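ABC-type branched-chain amino acid transport systems periplasmic component-like protein (Thermomonospora curvata, PDB 4N03) probably serves as the substrate-binding component of an ABC importer, holding a fatty acid, here palmitic acid, for delivery to the membrane transporter. Local coordinates at residues 127-133 against 142-148; 135-139 against 362-366; 25-29 against 98-102; 77-81 against 92-96. All coordinates share one frame; numbering follows the deposited sequence. Where two conformers were deposited one is given.

Interaction 1 of 4, residues 127-133 against 142-148; sequences IPSAWTT and QVTGTTY. With PLM (palmitic acid), chain B.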
loop_
_atom_site.group_PDB
_atom_site.type_symbol
_atom_site.label_atom_id
_atom_site.label_comp_id
_atom_site.label_asym_id
_atom_site.label_seq_id
_atom_site.Cartn_x
_atom_site.Cartn_y
_atom_site.Cartn_z
ATOM N N ILE A 127 10.884 -1.712 -0.081
ATOM C CA ILE A 127 9.754 -0.846 -0.197
ATOM C C ILE A 127 8.498 -1.678 -0.169
ATOM O O ILE A 127 8.099 -2.296 -1.194
ATOM C CB ILE A 127 9.767 0.025 -1.472
ATOM C CG1 ILE A 127 11.084 0.745 -1.657
ATOM C CG2 ILE A 127 8.576 0.976 -1.488
ATOM C CD1 ILE A 127 11.260 1.419 -3.009
ATOM N N PRO A 128 7.862 -1.795 0.998
ATOM C CA PRO A 128 6.635 -2.607 1.056
ATOM C C PRO A 128 5.430 -1.979 0.363
ATOM O O PRO A 128 5.327 -0.776 0.229
ATOM C CB PRO A 128 6.346 -2.681 2.569
ATOM C CG PRO A 128 7.594 -2.262 3.245
ATOM C CD PRO A 128 8.217 -1.282 2.327
ATOM N N SER A 129 4.534 -2.841 -0.098
ATOM C CA SER A 129 3.093 -2.457 -0.291
ATOM C C SER A 129 2.353 -3.019 0.927
ATOM O O SER A 129 1.822 -4.122 0.984
ATOM C CB SER A 129 2.534 -2.962 -1.607
ATOM O OG SER A 129 3.219 -2.408 -2.695
ATOM N N ALA A 130 2.478 -2.256 2.009
ATOM C CA ALA A 130 2.136 -2.604 3.349
ATOM C C ALA A 130 2.338 -1.352 4.203
ATOM O O ALA A 130 3.336 -0.670 4.039
ATOM C CB ALA A 130 3.012 -3.700 3.852
ATOM N N TRP A 131 1.389 -1.039 5.035
ATOM C CA TRP A 131 1.386 0.236 5.715
ATOM C C TRP A 131 1.188 0.156 7.234
ATOM O O TRP A 131 0.764 1.093 7.861
ATOM C CB TRP A 131 0.413 1.199 5.009
ATOM C CG TRP A 131 0.854 1.477 3.613
ATOM C CD1 TRP A 131 1.822 2.336 3.295
ATOM C CD2 TRP A 131 0.497 0.795 2.381
ATOM N NE1 TRP A 131 2.093 2.311 1.950
ATOM C CE2 TRP A 131 1.304 1.328 1.372
ATOM C CE3 TRP A 131 -0.388 -0.227 2.054
ATOM C CZ2 TRP A 131 1.217 0.907 0.040
ATOM C CZ3 TRP A 131 -0.479 -0.627 0.748
ATOM C CH2 TRP A 131 0.310 -0.064 -0.242
ATOM N N THR A 132 1.527 -0.991 7.805
ATOM C CA THR A 132 1.529 -1.099 9.229
ATOM C C THR A 132 2.635 -0.253 9.860
ATOM O O THR A 132 3.754 -0.154 9.379
ATOM C CB THR A 132 1.684 -2.568 9.640
ATOM O OG1 THR A 132 1.581 -2.665 11.064
ATOM C CG2 THR A 132 3.000 -3.191 9.236
ATOM N N THR A 133 2.349 0.255 11.072
ATOM C CA THR A 133 3.354 0.906 11.894
ATOM C C THR A 133 4.411 -0.087 12.362
ATOM O O THR A 133 5.507 0.336 12.746
ATOM C CB THR A 133 2.703 1.563 13.109
ATOM O OG1 THR A 133 1.902 0.598 13.803
ATOM C CG2 THR A 133 1.821 2.695 12.670
ATOM N N GLN A 142 11.317 1.462 3.708
ATOM C CA GLN A 142 10.536 2.675 3.491
ATOM C C GLN A 142 9.075 2.374 3.457
ATOM O O GLN A 142 8.573 1.833 2.457
ATOM C CB GLN A 142 10.929 3.337 2.175
ATOM C CG GLN A 142 10.114 4.595 1.890
ATOM C CD GLN A 142 10.410 5.637 2.976
ATOM O OE1 GLN A 142 11.555 6.041 3.136
ATOM N NE2 GLN A 142 9.394 6.078 3.681
ATOM N N VAL A 143 8.365 2.763 4.507
ATOM C CA VAL A 143 6.915 2.705 4.484
ATOM C C VAL A 143 6.451 3.936 3.749
ATOM O O VAL A 143 6.754 5.051 4.113
ATOM C CB VAL A 143 6.330 2.665 5.901
ATOM C CG1 VAL A 143 4.811 2.586 5.788
ATOM C CG2 VAL A 143 6.882 1.477 6.692
ATOM N N THR A 144 5.794 3.723 2.609
ATOM C CA THR A 144 5.353 4.859 1.800
ATOM C C THR A 144 4.053 5.439 2.338
ATOM O O THR A 144 3.395 4.801 3.156
ATOM C CB THR A 144 5.167 4.428 0.350
ATOM O OG1 THR A 144 4.219 3.370 0.308
ATOM C CG2 THR A 144 6.496 3.961 -0.272
ATOM N N GLY A 145 3.685 6.628 1.940
ATOM C CA GLY A 145 2.388 7.169 2.275
ATOM C C GLY A 145 2.179 7.291 3.782
ATOM O O GLY A 145 3.121 7.601 4.536
ATOM N N THR A 146 0.930 7.118 4.169
ATOM C CA THR A 146 0.492 7.069 5.557
ATOM C C THR A 146 0.571 5.641 6.080
ATOM O O THR A 146 0.657 4.664 5.305
ATOM C CB THR A 146 -0.985 7.492 5.623
ATOM O OG1 THR A 146 -1.660 6.646 4.681
ATOM C CG2 THR A 146 -1.206 8.935 5.262
ATOM N N THR A 147 0.508 5.494 7.395
ATOM C CA THR A 147 0.245 4.217 8.015
ATOM C C THR A 147 -1.241 4.002 8.221
ATOM O O THR A 147 -2.039 4.936 8.199
ATOM C CB THR A 147 1.038 4.099 9.320
ATOM O OG1 THR A 147 0.850 5.253 10.134
ATOM C CG2 THR A 147 2.491 3.920 9.013
ATOM N N TYR A 148 -1.618 2.746 8.449
ATOM C CA TYR A 148 -3.021 2.381 8.467
ATOM C C TYR A 148 -3.840 3.083 9.514
ATOM O O TYR A 148 -5.004 3.387 9.362
ATOM C CB TYR A 148 -3.177 0.894 8.670
ATOM C CG TYR A 148 -2.793 0.048 7.499
ATOM C CD1 TYR A 148 -3.296 0.277 6.199
ATOM C CD2 TYR A 148 -1.905 -0.979 7.646
ATOM C CE1 TYR A 148 -2.939 -0.535 5.136
ATOM C CE2 TYR A 148 -1.566 -1.794 6.577
ATOM C CZ TYR A 148 -2.095 -1.571 5.311
ATOM O OH TYR A 148 -1.792 -2.345 4.205
HETATM C C1 PLM B . -1.303 -5.632 4.243
HETATM O O1 PLM B . -0.761 -4.587 4.689
HETATM O O2 PLM B . -0.976 -6.795 4.566
HETATM C C2 PLM B . -2.298 -5.492 3.114
HETATM C C3 PLM B . -1.467 -5.345 1.766
HETATM C C4 PLM B . -2.325 -4.977 0.578
HETATM C C5 PLM B . -1.551 -4.904 -0.693
HETATM C C6 PLM B . -2.279 -4.439 -1.972
HETATM C C7 PLM B . -2.138 -2.932 -2.144
HETATM C C8 PLM B . -2.958 -2.318 -3.244
HETATM C C9 PLM B . -2.589 -0.893 -3.614
HETATM C CA PLM B . -3.346 0.207 -2.833
HETATM C CB PLM B . -2.627 1.586 -3.115
HETATM C CC PLM B . -2.264 2.317 -1.789
HETATM C CD PLM B . -1.147 3.332 -1.918
HETATM C CE PLM B . -0.721 4.054 -0.647
HETATM C CF PLM B . 0.737 4.525 -0.754
HETATM C CG PLM B . 0.922 5.867 -1.440
HETATM O O HOH W 1 5.082 0.952 2.447
HETATM O O HOH W 2 4.509 1.328 -1.485
#
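Trp131 and Tyr148 meet in an offset edge-to-face pair, the indole turning its edge to the phenol face with the planes at 85° and the centroids of the five-membered ring and the phenol 5.9 Å apart. Trp131 CB sits almost over the middle of that phenol ring, 3.7 Å from its centroid, a CH-pi contact. With CG beside its own backbone N (chi1 -63°), the indole swings toward 142-148 and its NE1 donates to Thr144 OG1 at 2.9 Å, the acceptor lying close to the ring plane. The backbone adds a second link, Tyr148 N to Trp131 O at 3.0 Å. One indole face lies against the alkyl tail of the palmitic acid, PLM CE standing over it near the rim, 3.8 Å from Trp131 CZ2, while Ser129 backs the opposite face. At the other end of the ligand Tyr148 OH donates to PLM O1 at 2.5 Å; the acid group is also hydrogen-bonded by Tyr84 OH and Ser109 OG. Two waters join Pro128 O to the 142-148 segment, one reaching Thr144 N and the other Thr144 OG1. With an alanine at Trp131 the alkyl chain would probably lose a flat wall, and Thr144 OG1 its indole donor. The chemistry is thus divided: hydroxyls grip the acid head, Tyr148's among them, whereas an indole fixed in rotation by its N-H offers a carbon surface to the tail.

Interaction 2 of 4, residues 135-139 against 362-366; sequences LLGSK and FDKPA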
loop_
_atom_site.group_PDB
_atom_site.type_symbol
_atom_site.label_atom_id
_atom_site.label_comp_id
_atom_site.label_asym_id
_atom_site.label_seq_id
_atom_site.Cartn_x
_atom_site.Cartn_y
_atom_site.Cartn_z
ATOM N N LEU A 135 6.267 -1.671 10.590
ATOM C CA LEU A 135 7.380 -1.540 9.661
ATOM C C LEU A 135 8.113 -0.216 9.755
ATOM O O LEU A 135 9.115 -0.050 9.072
ATOM C CB LEU A 135 6.931 -1.842 8.230
ATOM C CG LEU A 135 6.389 -3.259 8.043
ATOM C CD1 LEU A 135 5.822 -3.439 6.662
ATOM C CD2 LEU A 135 7.422 -4.349 8.372
ATOM N N LEU A 136 7.626 0.716 10.586
ATOM C CA LEU A 136 8.390 1.899 10.912
ATOM C C LEU A 136 9.554 1.529 11.811
ATOM O O LEU A 136 9.571 0.444 12.424
ATOM C CB LEU A 136 7.512 2.954 11.597
ATOM C CG LEU A 136 6.406 3.561 10.726
ATOM C CD1 LEU A 136 5.628 4.538 11.599
ATOM C CD2 LEU A 136 6.978 4.277 9.500
ATOM N N GLY A 137 10.523 2.416 11.889
ATOM C CA GLY A 137 11.665 2.226 12.788
ATOM C C GLY A 137 12.807 1.457 12.214
ATOM O O GLY A 137 13.748 1.093 12.918
ATOM N N SER A 138 12.790 1.209 10.910
ATOM C CA SER A 138 13.932 0.542 10.260
ATOM C C SER A 138 14.511 1.408 9.190
ATOM O O SER A 138 13.799 1.769 8.230
ATOM C CB SER A 138 13.526 -0.739 9.583
ATOM O OG SER A 138 14.679 -1.155 8.802
ATOM N N LYS A 139 15.803 1.713 9.245
ATOM C CA LYS A 139 16.455 2.526 8.222
ATOM C C LYS A 139 16.214 1.932 6.836
ATOM O O LYS A 139 16.130 2.690 5.884
ATOM C CB LYS A 139 17.989 2.650 8.470
ATOM C CG LYS A 139 18.714 3.704 7.620
ATOM C CD LYS A 139 20.242 3.715 7.807
ATOM C CE LYS A 139 20.911 4.589 6.746
ATOM N NZ LYS A 139 22.386 4.649 6.933
ATOM N N PHE A 362 12.230 7.780 9.580
ATOM C CA PHE A 362 11.521 6.508 9.555
ATOM C C PHE A 362 10.951 6.187 10.963
ATOM O O PHE A 362 10.552 5.061 11.189
ATOM C CB PHE A 362 12.397 5.364 8.978
ATOM C CG PHE A 362 13.819 5.359 9.432
ATOM C CD1 PHE A 362 14.752 6.121 8.793
ATOM C CD2 PHE A 362 14.223 4.621 10.567
ATOM C CE1 PHE A 362 16.064 6.153 9.241
ATOM C CE2 PHE A 362 15.546 4.618 10.964
ATOM C CZ PHE A 362 16.442 5.407 10.339
ATOM N N ASP A 363 10.831 7.228 11.786
ATOM C CA ASP A 363 10.241 7.103 13.105
ATOM C C ASP A 363 8.841 7.660 13.152
ATOM O O ASP A 363 8.304 7.898 14.260
ATOM C CB ASP A 363 11.105 7.806 14.160
ATOM C CG ASP A 363 11.214 9.276 13.943
ATOM O OD1 ASP A 363 11.455 9.721 12.795
ATOM O OD2 ASP A 363 11.059 10.035 14.908
ATOM N N LYS A 364 8.240 7.880 11.990
ATOM C CA LYS A 364 6.898 8.448 11.840
ATOM C C LYS A 364 6.513 8.280 10.366
ATOM O O LYS A 364 7.406 8.003 9.567
ATOM C CB LYS A 364 6.907 9.929 12.260
ATOM C CG LYS A 364 7.897 10.783 11.503
ATOM C CD LYS A 364 8.269 12.097 12.215
ATOM C CE LYS A 364 9.744 12.462 11.921
ATOM N NZ LYS A 364 10.464 13.695 12.401
ATOM N N PRO A 365 5.257 8.464 10.043
ATOM C CA PRO A 365 4.880 8.227 8.637
ATOM C C PRO A 365 5.484 9.276 7.707
ATOM O O PRO A 365 5.685 10.423 8.062
ATOM C CB PRO A 365 3.361 8.363 8.682
ATOM C CG PRO A 365 3.006 8.001 10.112
ATOM C CD PRO A 365 4.080 8.643 10.895
ATOM N N ALA A 366 5.723 8.849 6.461
ATOM C CA ALA A 366 6.274 9.680 5.406
ATOM C C ALA A 366 5.360 10.841 5.006
ATOM O O ALA A 366 5.856 11.820 4.483
ATOM C CB ALA A 366 6.569 8.820 4.218
#
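The Phe362 ring lies flat beneath the backbone of Lys139, whose CA stands 3.6 Å from the ring centroid and only 12° off the ring normal, a CH-pi contact over the face. Lys139 N shares that face, 3.4 Å from Phe362 CE2, and the first carbons of the lysine side chain continue past the rim, CB lying 3.7 Å from Phe362 CZ. The two side chains run at a slant to each other. Phe362 CG is placed between its backbone N and carbonyl carbon (chi1 42°), which throws the ring across toward 135-139. From there the extended lysine chain leads away to Asn341, which accepts a hydrogen bond from NZ. Beside the ring, Gly137 N donates to Phe362 O at 2.7 Å, nearly in line with the carbonyl bond. The positive phi of Gly137 suits a residue without a side chain. Leu136 packs against the backbone of 362-365: its CB is 3.7 Å from Phe362 O, its CD2 lies 3.8 Å from Lys364 O, and CD1 approaches the Pro365 ring more loosely. Ser138 turns its hydroxyl to Glu120, and Lys139 O receives Arg344. This is loop-to-loop packing at the partly exposed margin of a periplasmic binding protein of the leucine-binding family, joining the loop after strand 126-129 to the one before strand 370-375, the Pro365 side chain being about 11 Å from the bound palmitic acid.

Interaction 3 of 4, residues 25-29 against 98-102; sequences QGPGV and NNVLA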
loop_
_atom_site.group_PDB
_atom_site.type_symbol
_atom_site.label_atom_id
_atom_site.label_comp_id
_atom_site.label_asym_id
_atom_site.label_seq_id
_atom_site.Cartn_x
_atom_site.Cartn_y
_atom_site.Cartn_z
ATOM N N GLN A 25 30.141 -2.498 -6.390
ATOM C CA GLN A 25 29.029 -3.375 -6.719
ATOM C C GLN A 25 28.671 -4.275 -5.529
ATOM O O GLN A 25 29.413 -5.164 -5.197
ATOM C CB GLN A 25 29.389 -4.217 -7.948
ATOM C CG GLN A 25 29.739 -3.372 -9.184
ATOM C CD GLN A 25 30.165 -4.141 -10.432
ATOM O OE1 GLN A 25 30.098 -3.562 -11.508
ATOM N NE2 GLN A 25 30.621 -5.341 -10.324
ATOM N N GLY A 26 27.476 -4.086 -4.987
ATOM C CA GLY A 26 26.993 -4.949 -3.921
ATOM C C GLY A 26 26.341 -6.188 -4.458
ATOM O O GLY A 26 26.411 -6.496 -5.667
ATOM N N PRO A 27 25.685 -6.939 -3.578
ATOM C CA PRO A 27 24.929 -8.124 -4.035
ATOM C C PRO A 27 23.931 -7.781 -5.131
ATOM O O PRO A 27 23.278 -6.760 -5.087
ATOM C CB PRO A 27 24.248 -8.620 -2.746
ATOM C CG PRO A 27 24.981 -7.990 -1.647
ATOM C CD PRO A 27 25.536 -6.698 -2.135
ATOM N N GLY A 28 23.828 -8.661 -6.122
ATOM C CA GLY A 28 22.929 -8.426 -7.206
ATOM C C GLY A 28 23.414 -7.433 -8.266
ATOM O O GLY A 28 22.723 -7.210 -9.241
ATOM N N VAL A 29 24.617 -6.894 -8.118
ATOM C CA VAL A 29 25.126 -5.908 -9.039
ATOM C C VAL A 29 26.330 -6.476 -9.741
ATOM O O VAL A 29 27.256 -6.949 -9.104
ATOM C CB VAL A 29 25.537 -4.613 -8.344
ATOM C CG1 VAL A 29 25.960 -3.572 -9.368
ATOM C CG2 VAL A 29 24.373 -4.064 -7.552
ATOM N N ASN A 98 20.731 -13.078 -1.155
ATOM C CA ASN A 98 22.135 -12.976 -1.454
ATOM C C ASN A 98 22.390 -12.557 -2.895
ATOM O O ASN A 98 23.535 -12.343 -3.282
ATOM C CB ASN A 98 22.892 -14.226 -1.001
ATOM C CG ASN A 98 22.941 -14.351 0.553
ATOM O OD1 ASN A 98 23.142 -13.358 1.294
ATOM N ND2 ASN A 98 22.745 -15.562 1.041
ATOM N N ASN A 99 21.326 -12.398 -3.708
ATOM C CA ASN A 99 21.438 -12.230 -5.182
ATOM C C ASN A 99 20.672 -11.078 -5.786
ATOM O O ASN A 99 20.659 -10.933 -7.005
ATOM C CB ASN A 99 21.121 -13.520 -5.975
ATOM C CG ASN A 99 19.741 -14.088 -5.703
ATOM O OD1 ASN A 99 18.747 -13.697 -6.319
ATOM N ND2 ASN A 99 19.687 -15.066 -4.804
ATOM N N VAL A 100 20.038 -10.252 -4.948
ATOM C CA VAL A 100 19.417 -9.019 -5.374
ATOM C C VAL A 100 19.987 -7.892 -4.530
ATOM O O VAL A 100 20.343 -8.089 -3.366
ATOM C CB VAL A 100 17.863 -9.034 -5.300
ATOM C CG1 VAL A 100 17.280 -10.173 -6.130
ATOM C CG2 VAL A 100 17.344 -9.103 -3.896
ATOM N N LEU A 101 20.021 -6.701 -5.066
ATOM C CA LEU A 101 20.542 -5.578 -4.331
ATOM C C LEU A 101 19.542 -5.024 -3.325
ATOM O O LEU A 101 19.962 -4.630 -2.203
ATOM C CB LEU A 101 20.948 -4.462 -5.320
ATOM C CG LEU A 101 21.518 -3.198 -4.642
ATOM C CD1 LEU A 101 22.817 -3.426 -3.928
ATOM C CD2 LEU A 101 21.724 -2.133 -5.713
ATOM N N ALA A 102 18.288 -4.953 -3.722
ATOM C CA ALA A 102 17.203 -4.327 -2.978
ATOM C C ALA A 102 15.915 -5.041 -3.372
ATOM O O ALA A 102 15.881 -5.769 -4.379
ATOM C CB ALA A 102 17.125 -2.849 -3.324
#
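Val29 N donates to Gly26 O at 3.1 Å, closing a type II turn whose middle residues, Pro27 and Gly28, press against 98-102. The carbonyl of Pro27 points at Leu101 and lies against its carbons, with Leu101 CA 3.1 Å and Leu101 CB 3.3 Å from Pro27 O. Leu101 N is also near this oxygen, but its angle is too poor for a hydrogen bond. Gly28 lies close against the opposing backbone, its CA 4.0 Å from Val100 CA and 3.4 Å from Asn99 O. A side chain at Gly28 would run into Val100 and Leu101, and its positive phi (78°) also calls for glycine. Leu101 CG stands anti to the backbone N (chi1 180°), which carries the branched end across Val29, with Leu101 CD2 3.8 Å from Val29 CG2. The pyrrolidine of Pro27 rests its CB 3.8 Å from Asn98 O. Backbone bonds from Gly28 and Leu101 to Lys35 tie both segments to strand 33-40, and Arg336 donates to the carbonyls of Val100 and Leu101. Replacing Leu101 by an alanine takes away the methyls that meet Val29 CG2, which would probably open a gap under the turn and leave Leu339 of helix 336-343 less well packed. Contact between the two segments therefore rests on van der Waals contact of backbone and aliphatic carbon, while the polar fastening comes through strand 33-40 and Arg336.

Interaction 4 of 4, residues 77-81 against 92-96; sequences AVVRD and IYTEL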
loop_
_atom_site.group_PDB
_atom_site.type_symbol
_atom_site.label_atom_id
_atom_site.label_comp_id
_atom_site.label_asym_id
_atom_site.label_seq_id
_atom_site.Cartn_x
_atom_site.Cartn_y
_atom_site.Cartn_z
ATOM N N ALA A 77 14.345 -7.320 -12.680
ATOM C CA ALA A 77 13.522 -7.590 -11.512
ATOM C C ALA A 77 13.065 -9.028 -11.510
ATOM O O ALA A 77 12.455 -9.473 -12.508
ATOM C CB ALA A 77 12.308 -6.694 -11.499
ATOM N N VAL A 78 13.444 -9.771 -10.487
ATOM C CA VAL A 78 12.997 -11.134 -10.310
ATOM C C VAL A 78 11.798 -11.153 -9.390
ATOM O O VAL A 78 11.748 -10.421 -8.412
ATOM C CB VAL A 78 14.091 -12.082 -9.804
ATOM C CG1 VAL A 78 15.283 -12.035 -10.733
ATOM C CG2 VAL A 78 14.536 -11.770 -8.403
ATOM N N VAL A 79 10.806 -11.936 -9.796
ATOM C CA VAL A 79 9.496 -11.898 -9.179
ATOM C C VAL A 79 9.175 -13.212 -8.537
ATOM O O VAL A 79 9.229 -14.245 -9.202
ATOM C CB VAL A 79 8.375 -11.531 -10.184
ATOM C CG1 VAL A 79 7.013 -11.566 -9.534
ATOM C CG2 VAL A 79 8.646 -10.190 -10.802
ATOM N N ARG A 80 8.798 -13.162 -7.253
ATOM C CA ARG A 80 8.328 -14.319 -6.501
ATOM C C ARG A 80 6.941 -14.060 -5.915
ATOM O O ARG A 80 6.618 -12.949 -5.510
ATOM C CB ARG A 80 9.270 -14.695 -5.368
ATOM C CG ARG A 80 10.572 -15.331 -5.814
ATOM C CD ARG A 80 10.361 -16.771 -6.232
ATOM N NE ARG A 80 11.648 -17.394 -6.480
ATOM C CZ ARG A 80 12.349 -17.226 -7.587
ATOM N NH1 ARG A 80 11.867 -16.486 -8.573
ATOM N NH2 ARG A 80 13.520 -17.821 -7.700
ATOM N N ASP A 81 6.129 -15.108 -5.874
ATOM C CA ASP A 81 4.742 -15.072 -5.380
ATOM C C ASP A 81 4.671 -15.749 -4.021
ATOM O O ASP A 81 4.847 -16.962 -3.943
ATOM C CB ASP A 81 3.837 -15.768 -6.391
ATOM C CG ASP A 81 2.401 -15.830 -5.957
ATOM O OD1 ASP A 81 1.981 -15.076 -5.069
ATOM O OD2 ASP A 81 1.658 -16.657 -6.496
ATOM N N ILE A 92 11.006 -17.222 0.348
ATOM C CA ILE A 92 11.357 -16.408 -0.816
ATOM C C ILE A 92 12.473 -15.440 -0.479
ATOM O O ILE A 92 13.424 -15.320 -1.199
ATOM C CB ILE A 92 10.149 -15.646 -1.361
ATOM C CG1 ILE A 92 9.258 -16.647 -2.116
ATOM C CG2 ILE A 92 10.568 -14.483 -2.260
ATOM C CD1 ILE A 92 7.840 -16.193 -2.371
ATOM N N TYR A 93 12.374 -14.780 0.690
ATOM C CA TYR A 93 13.409 -13.851 1.079
ATOM C C TYR A 93 14.759 -14.565 1.082
ATOM O O TYR A 93 15.748 -14.051 0.581
ATOM C CB TYR A 93 13.094 -13.215 2.440
ATOM C CG TYR A 93 14.131 -12.196 2.844
ATOM C CD1 TYR A 93 15.265 -12.589 3.544
ATOM C CD2 TYR A 93 14.056 -10.892 2.421
ATOM C CE1 TYR A 93 16.263 -11.672 3.846
ATOM C CE2 TYR A 93 15.044 -9.971 2.737
ATOM C CZ TYR A 93 16.147 -10.371 3.455
ATOM O OH TYR A 93 17.126 -9.458 3.723
ATOM N N THR A 94 14.816 -15.749 1.649
ATOM C CA THR A 94 16.111 -16.423 1.775
ATOM C C THR A 94 16.621 -16.881 0.405
ATOM O O THR A 94 17.832 -17.022 0.231
ATOM C CB THR A 94 16.041 -17.584 2.725
ATOM O OG1 THR A 94 15.166 -18.532 2.201
ATOM C CG2 THR A 94 15.529 -17.214 4.056
ATOM N N GLU A 95 15.729 -17.074 -0.564
ATOM C CA GLU A 95 16.124 -17.404 -1.943
ATOM C C GLU A 95 16.621 -16.204 -2.736
ATOM O O GLU A 95 17.305 -16.352 -3.773
ATOM C CB GLU A 95 14.929 -17.934 -2.709
ATOM C CG GLU A 95 14.350 -19.253 -2.286
ATOM C CD GLU A 95 13.189 -19.622 -3.200
ATOM O OE1 GLU A 95 12.006 -19.284 -2.896
ATOM O OE2 GLU A 95 13.463 -20.182 -4.286
ATOM N N LEU A 96 16.244 -15.008 -2.307
ATOM C CA LEU A 96 16.612 -13.821 -3.040
ATOM C C LEU A 96 17.749 -13.082 -2.387
ATOM O O LEU A 96 18.423 -12.337 -3.082
ATOM C CB LEU A 96 15.441 -12.834 -3.081
ATOM C CG LEU A 96 14.221 -13.237 -3.873
ATOM C CD1 LEU A 96 13.155 -12.177 -3.636
ATOM C CD2 LEU A 96 14.577 -13.346 -5.331
#
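Arg80 starts with CG beside its backbone N (chi1 -72°) and bends again at chi2 (-76°), a double turn that folds its aliphatic part onto Ile92 and brings the guanidinium toward Glu95. Its CB sits 3.4 Å from Ile92 CG2, the two side chains crossing obliquely, and Ile92 CD1 reaches on to Asp81 O at 3.5 Å. The charged ends meet more loosely. Glu95 OE2 lies in the guanidinium plane at its edge, 4.0 Å from Arg80 NE, a long salt bridge that holds for one of two conformers of each residue and is therefore doubtful. Two residues earlier in the strand, Val78 CG2, in the conformer described, lies 3.5 Å from Leu96 CD2 as the side chains pass in opposite directions. Asp81 directs its carboxylate elsewhere, to Leu42, Thr43 and Gly83. Strand 77-81 and helix 92-96 run nearly antiparallel, at 159° with axes 9.9 Å apart, as in the return of a beta-alpha-beta crossover. Strand 74-81 borders the four-stranded parallel sheet, bonded to strand 33-40; helix 86-96 lies on one side of it, next to helix 109-122 through Tyr93, while Val79 faces helix 47-66.

In the fold
From the N terminus, interaction 3 is the first to open: the turn after strand 24-25 closes against residues 98-102, just before strand 103-107. Nested inside that loop is interaction 4, which pairs edge strand 74-81 with the helix that follows it; the two touch where Val100 meets Val78. Interaction 1 comes next in series, folding the chain after strand 126-129, at the other edge of the same four-stranded sheet, back on itself beside the fatty acid. Interaction 2 crosses it, since 135-139 leaves from inside that loop to meet 362-366, over 220 residues later. These two pack together through Thr147 and Pro365, linking the ligand pocket to the loop before strand 370-375 of the seven-stranded sheet.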